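Local atomic coordinates of TRAP dicarboxylate transporter-DctP subunit (Rhodobacter sphaeroides, PDB entry 4PE3), a protein that probably serves as the periplasmic solute-binding subunit of a TRAP transporter, capturing a small, possibly carboxylate-bearing solute for delivery to the membrane components. Residues D103-L108 and Q327-T332; Q250-L255 and A261-A266. All coordinates share one frame; numbering follows the deposited sequence.

Contact 1: residues D103-L108 and Q327-T332; sequences DPAFGL and QKVYDT
V329 and L108 form the centre of a small apolar helix-to-helix contact in this two-lobed periplasmic binding fold. Helices 104-110 and 324-339, far apart in sequence, run roughly parallel here. The axes of 104-108 and 327-332 come within 9.3 Å, 28° from parallel. V329 spreads its two methyls over two partners. CG1 lies anti to the backbone N (chi1 169°) and meets L108, with CD2 of L108 3.8 Å from CG1 of V329. The side chains of L108 and V329 lie alongside, pointing opposite ways. CG2 of V329 turns to the methyl of A105, at 4.0 Å from its CB. An alanine in place of V329 would lose both branch methyls and is likely to leave A105 and L108 without their main partner across the helices. L108 also extends CD2 past V329 to the backbone of Y330. The ring of Y330 packs on helix 302-320, where its OH bonds to R313. No hydrogen bond crosses the contact. The start of helix 104-110 is fixed by D103 at the N-cap, whose OD1 also bonds to S323 OG. The capping bond from A105 N to D103 OD1 is 2.9 Å long and meets the anti lone pair.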
# COMPACT_ATOMS: atom_id res chain seq x y z
N ASP A 103 -13.43 -9.99 5.52
CA ASP A 103 -12.58 -11.16 5.70
C ASP A 103 -11.19 -10.67 6.07
O ASP A 103 -10.67 -9.75 5.42
CB ASP A 103 -12.49 -11.98 4.41
CG ASP A 103 -11.89 -13.35 4.64
OD1 ASP A 103 -10.71 -13.46 5.02
OD2 ASP A 103 -12.60 -14.36 4.42
N PRO A 104 -10.58 -11.25 7.12
CA PRO A 104 -9.25 -10.73 7.48
C PRO A 104 -8.22 -10.84 6.35
O PRO A 104 -7.19 -10.16 6.38
CB PRO A 104 -8.82 -11.59 8.67
CG PRO A 104 -10.00 -12.45 9.03
CD PRO A 104 -11.01 -12.39 7.94
N ALA A 105 -8.48 -11.69 5.36
CA ALA A 105 -7.59 -11.80 4.21
C ALA A 105 -7.40 -10.45 3.52
O ALA A 105 -6.34 -10.18 2.96
CB ALA A 105 -8.14 -12.81 3.21
N PHE A 106 -8.44 -9.63 3.52
CA PHE A 106 -8.36 -8.33 2.87
C PHE A 106 -7.30 -7.46 3.52
O PHE A 106 -6.53 -6.80 2.82
CB PHE A 106 -9.73 -7.63 2.87
CG PHE A 106 -10.71 -8.17 1.85
CD1 PHE A 106 -10.56 -7.88 0.50
CD2 PHE A 106 -11.77 -8.97 2.24
CE1 PHE A 106 -11.45 -8.38 -0.44
CE2 PHE A 106 -12.67 -9.46 1.31
CZ PHE A 106 -12.50 -9.15 -0.03
N GLY A 107 -7.27 -7.46 4.85
CA GLY A 107 -6.30 -6.66 5.59
C GLY A 107 -4.89 -7.16 5.34
O GLY A 107 -3.93 -6.38 5.16
N LEU A 108 -4.74 -8.48 5.34
CA LEU A 108 -3.43 -9.08 5.19
C LEU A 108 -2.83 -8.86 3.79
O LEU A 108 -1.68 -8.44 3.65
CB LEU A 108 -3.45 -10.57 5.55
CG LEU A 108 -2.10 -11.27 5.40
CD1 LEU A 108 -1.07 -10.69 6.37
CD2 LEU A 108 -2.23 -12.78 5.60
N GLN A 327 -5.43 -17.68 5.26
CA GLN A 327 -4.40 -18.70 5.18
C GLN A 327 -3.88 -18.85 3.75
O GLN A 327 -2.67 -19.00 3.54
CB GLN A 327 -4.94 -20.04 5.67
CG GLN A 327 -3.92 -21.14 5.63
CD GLN A 327 -2.84 -20.99 6.68
OE1 GLN A 327 -3.12 -20.81 7.86
NE2 GLN A 327 -1.59 -21.03 6.24
N LYS A 328 -4.77 -18.75 2.78
CA LYS A 328 -4.35 -18.82 1.39
C LYS A 328 -3.48 -17.62 0.99
O LYS A 328 -2.50 -17.78 0.27
CB LYS A 328 -5.57 -18.90 0.48
CG LYS A 328 -5.25 -19.29 -0.95
CD LYS A 328 -6.49 -19.88 -1.63
CE LYS A 328 -6.18 -20.40 -3.02
NZ LYS A 328 -7.33 -20.25 -3.94
N VAL A 329 -3.86 -16.42 1.42
CA VAL A 329 -3.00 -15.25 1.22
C VAL A 329 -1.63 -15.48 1.86
O VAL A 329 -0.58 -15.30 1.21
CB VAL A 329 -3.65 -13.97 1.78
CG1 VAL A 329 -2.63 -12.83 1.79
CG2 VAL A 329 -4.91 -13.59 0.98
N TYR A 330 -1.62 -15.90 3.12
CA TYR A 330 -0.37 -16.18 3.83
C TYR A 330 0.48 -17.20 3.08
O TYR A 330 1.67 -16.97 2.89
CB TYR A 330 -0.67 -16.69 5.24
CG TYR A 330 0.55 -17.17 5.98
CD1 TYR A 330 0.98 -18.49 5.88
CD2 TYR A 330 1.29 -16.31 6.79
CE1 TYR A 330 2.11 -18.95 6.57
CE2 TYR A 330 2.41 -16.76 7.47
CZ TYR A 330 2.82 -18.07 7.36
OH TYR A 330 3.91 -18.48 8.07
N ASP A 331 -0.12 -18.29 2.64
CA ASP A 331 0.66 -19.35 1.98
C ASP A 331 1.27 -18.83 0.69
O ASP A 331 2.44 -19.08 0.40
CB ASP A 331 -0.20 -20.56 1.64
CG ASP A 331 -0.62 -21.35 2.86
OD1 ASP A 331 -0.01 -21.16 3.93
OD2 ASP A 331 -1.57 -22.14 2.75
N THR A 332 0.48 -18.08 -0.06
CA THR A 332 0.92 -17.58 -1.35
C THR A 332 2.04 -16.55 -1.19
O THR A 332 3.02 -16.57 -1.94
CB THR A 332 -0.28 -17.01 -2.12
OG1 THR A 332 -1.25 -18.05 -2.30
CG2 THR A 332 0.12 -16.48 -3.49

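Contact 2: residues Q250-L255 and A261-A266; sequences QKWDAL and AKITEA
This is a local packing contact between a short helix and the long helix that follows it, in the lobe of the solute-binding fold built on the five-stranded mixed sheet. Helix 249-253 follows directly on strand 243-248 of that sheet. The chain then turns through L255 and enters helix 257-291. W252 and L255 reach from the first segment to I263 and T264 on the second. The backbones stay well apart, with CA of W252 9.8 Å from CA of I263, and side chains bridge the distance.

W252 spans most of it. Its indole is swung out with CG anti to the backbone N (chi1 170°), and the six-membered ring leads. The ring meets the long helix with its edge. CG2 of I263 lies near the ring plane, 4.1 Å from CZ3 of W252. The hydroxyl of T264 comes to the same edge, with OG1 3.6 Å from CH2 of W252. That approach is a plain contact, and T264 OG1 has its hydrogen bond with Q260 O in its own helix. W252 also touches Q145 and I147 of strand 144-150, so the indole joins sheet and long helix.

I263 divides its branches. While CG2 faces the indole, its other branch goes to L255, which it meets nearly crosswise. W252 O ties the turn. It accepts from L255 N at 3.0 Å and from the side-chain NE2 of Q260. The L255 side chain lies about 5 Å from a bound zinc ion. Its CD1 meets CD1 of I263 at 3.6 Å.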
# COMPACT_ATOMS: atom_id res chain seq x y z
N GLN A 250 -19.51 -8.51 -14.54
CA GLN A 250 -20.38 -8.72 -15.70
C GLN A 250 -20.01 -7.79 -16.85
O GLN A 250 -19.93 -8.21 -18.00
CB GLN A 250 -21.84 -8.56 -15.31
CG GLN A 250 -22.36 -9.78 -14.57
CD GLN A 250 -23.79 -9.63 -14.09
OE1 GLN A 250 -24.49 -8.68 -14.46
NE2 GLN A 250 -24.23 -10.55 -13.24
N LYS A 251 -19.73 -6.53 -16.53
CA LYS A 251 -19.40 -5.58 -17.58
C LYS A 251 -18.03 -5.88 -18.15
O LYS A 251 -17.81 -5.80 -19.35
CB LYS A 251 -19.50 -4.13 -17.09
CG LYS A 251 -20.93 -3.71 -16.79
CD LYS A 251 -21.03 -2.26 -16.30
CE LYS A 251 -22.49 -1.93 -15.96
NZ LYS A 251 -23.38 -2.05 -17.12
N TRP A 252 -17.10 -6.25 -17.28
CA TRP A 252 -15.77 -6.66 -17.70
C TRP A 252 -15.86 -7.85 -18.65
O TRP A 252 -15.29 -7.85 -19.74
CB TRP A 252 -14.92 -7.02 -16.47
CG TRP A 252 -13.61 -7.68 -16.78
CD1 TRP A 252 -13.33 -9.03 -16.75
CD2 TRP A 252 -12.40 -7.03 -17.15
NE1 TRP A 252 -12.02 -9.24 -17.09
CE2 TRP A 252 -11.42 -8.03 -17.33
CE3 TRP A 252 -12.04 -5.69 -17.35
CZ2 TRP A 252 -10.12 -7.73 -17.72
CZ3 TRP A 252 -10.74 -5.40 -17.71
CH2 TRP A 252 -9.80 -6.41 -17.90
N ASP A 253 -16.59 -8.87 -18.23
CA ASP A 253 -16.71 -10.10 -19.02
C ASP A 253 -17.38 -9.91 -20.39
O ASP A 253 -17.22 -10.76 -21.27
CB ASP A 253 -17.48 -11.16 -18.22
CG ASP A 253 -16.64 -11.80 -17.10
OD1 ASP A 253 -15.39 -11.68 -17.06
OD2 ASP A 253 -17.28 -12.45 -16.24
N ALA A 254 -18.11 -8.82 -20.57
CA ALA A 254 -18.79 -8.52 -21.83
C ALA A 254 -17.87 -7.82 -22.84
O ALA A 254 -18.22 -7.68 -24.01
CB ALA A 254 -20.01 -7.65 -21.57
N LEU A 255 -16.71 -7.35 -22.39
CA LEU A 255 -15.78 -6.69 -23.30
C LEU A 255 -15.04 -7.71 -24.17
O LEU A 255 -14.90 -8.87 -23.79
CB LEU A 255 -14.77 -5.83 -22.50
CG LEU A 255 -15.36 -4.64 -21.73
CD1 LEU A 255 -14.33 -4.05 -20.75
CD2 LEU A 255 -15.86 -3.57 -22.67
N ALA A 261 -7.54 -6.07 -22.76
CA ALA A 261 -6.09 -5.93 -22.76
C ALA A 261 -5.69 -4.46 -22.73
O ALA A 261 -4.70 -4.10 -22.09
CB ALA A 261 -5.49 -6.63 -23.98
N LYS A 262 -6.45 -3.61 -23.40
CA LYS A 262 -6.15 -2.19 -23.41
C LYS A 262 -6.41 -1.55 -22.05
O LYS A 262 -5.63 -0.71 -21.60
CB LYS A 262 -6.95 -1.47 -24.49
CG LYS A 262 -6.56 -1.89 -25.89
CD LYS A 262 -7.08 -0.92 -26.92
CE LYS A 262 -7.00 -1.50 -28.32
NZ LYS A 262 -8.18 -1.09 -29.14
N ILE A 263 -7.50 -1.95 -21.40
CA ILE A 263 -7.79 -1.45 -20.05
C ILE A 263 -6.73 -1.92 -19.05
O ILE A 263 -6.26 -1.15 -18.20
CB ILE A 263 -9.19 -1.87 -19.58
CG1 ILE A 263 -10.26 -1.20 -20.46
CG2 ILE A 263 -9.41 -1.53 -18.09
CD1 ILE A 263 -11.64 -1.77 -20.27
N THR A 264 -6.31 -3.18 -19.14
CA THR A 264 -5.25 -3.67 -18.27
C THR A 264 -3.97 -2.88 -18.55
O THR A 264 -3.24 -2.52 -17.63
CB THR A 264 -5.04 -5.18 -18.50
OG1 THR A 264 -6.22 -5.88 -18.08
CG2 THR A 264 -3.87 -5.68 -17.73
N GLU A 265 -3.72 -2.58 -19.81
CA GLU A 265 -2.54 -1.83 -20.20
C GLU A 265 -2.59 -0.41 -19.62
O GLU A 265 -1.61 0.08 -19.06
CB GLU A 265 -2.43 -1.77 -21.72
CG GLU A 265 -1.13 -1.17 -22.24
CD GLU A 265 -1.04 -1.17 -23.76
OE1 GLU A 265 -0.10 -0.54 -24.29
OE2 GLU A 265 -1.91 -1.80 -24.43
N ALA A 266 -3.75 0.24 -19.74
CA ALA A 266 -3.95 1.57 -19.18
C ALA A 266 -3.68 1.58 -17.68
O ALA A 266 -3.06 2.50 -17.14
CB ALA A 266 -5.37 2.08 -19.47

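Contact 2 is nested within the loop closed by contact 1. The chain passes 103-108, then 250-255 and 261-266, and only near its end reaches 327-332. The two contacts do not touch. Their centres are about 26 Å apart and their nearest atoms about 16 Å. They share no helix. Contact 1 joins helix 104-110 to helix 324-339, and its centre lies about 15 Å from the centre of the chain. Contact 2 lies further out, about 24 Å from that centre, where helices 249-253 and 257-291 follow strand 243-248. Contact 1 thus brings a late helix back to an early one, while contact 2 packs neighbours along the chain.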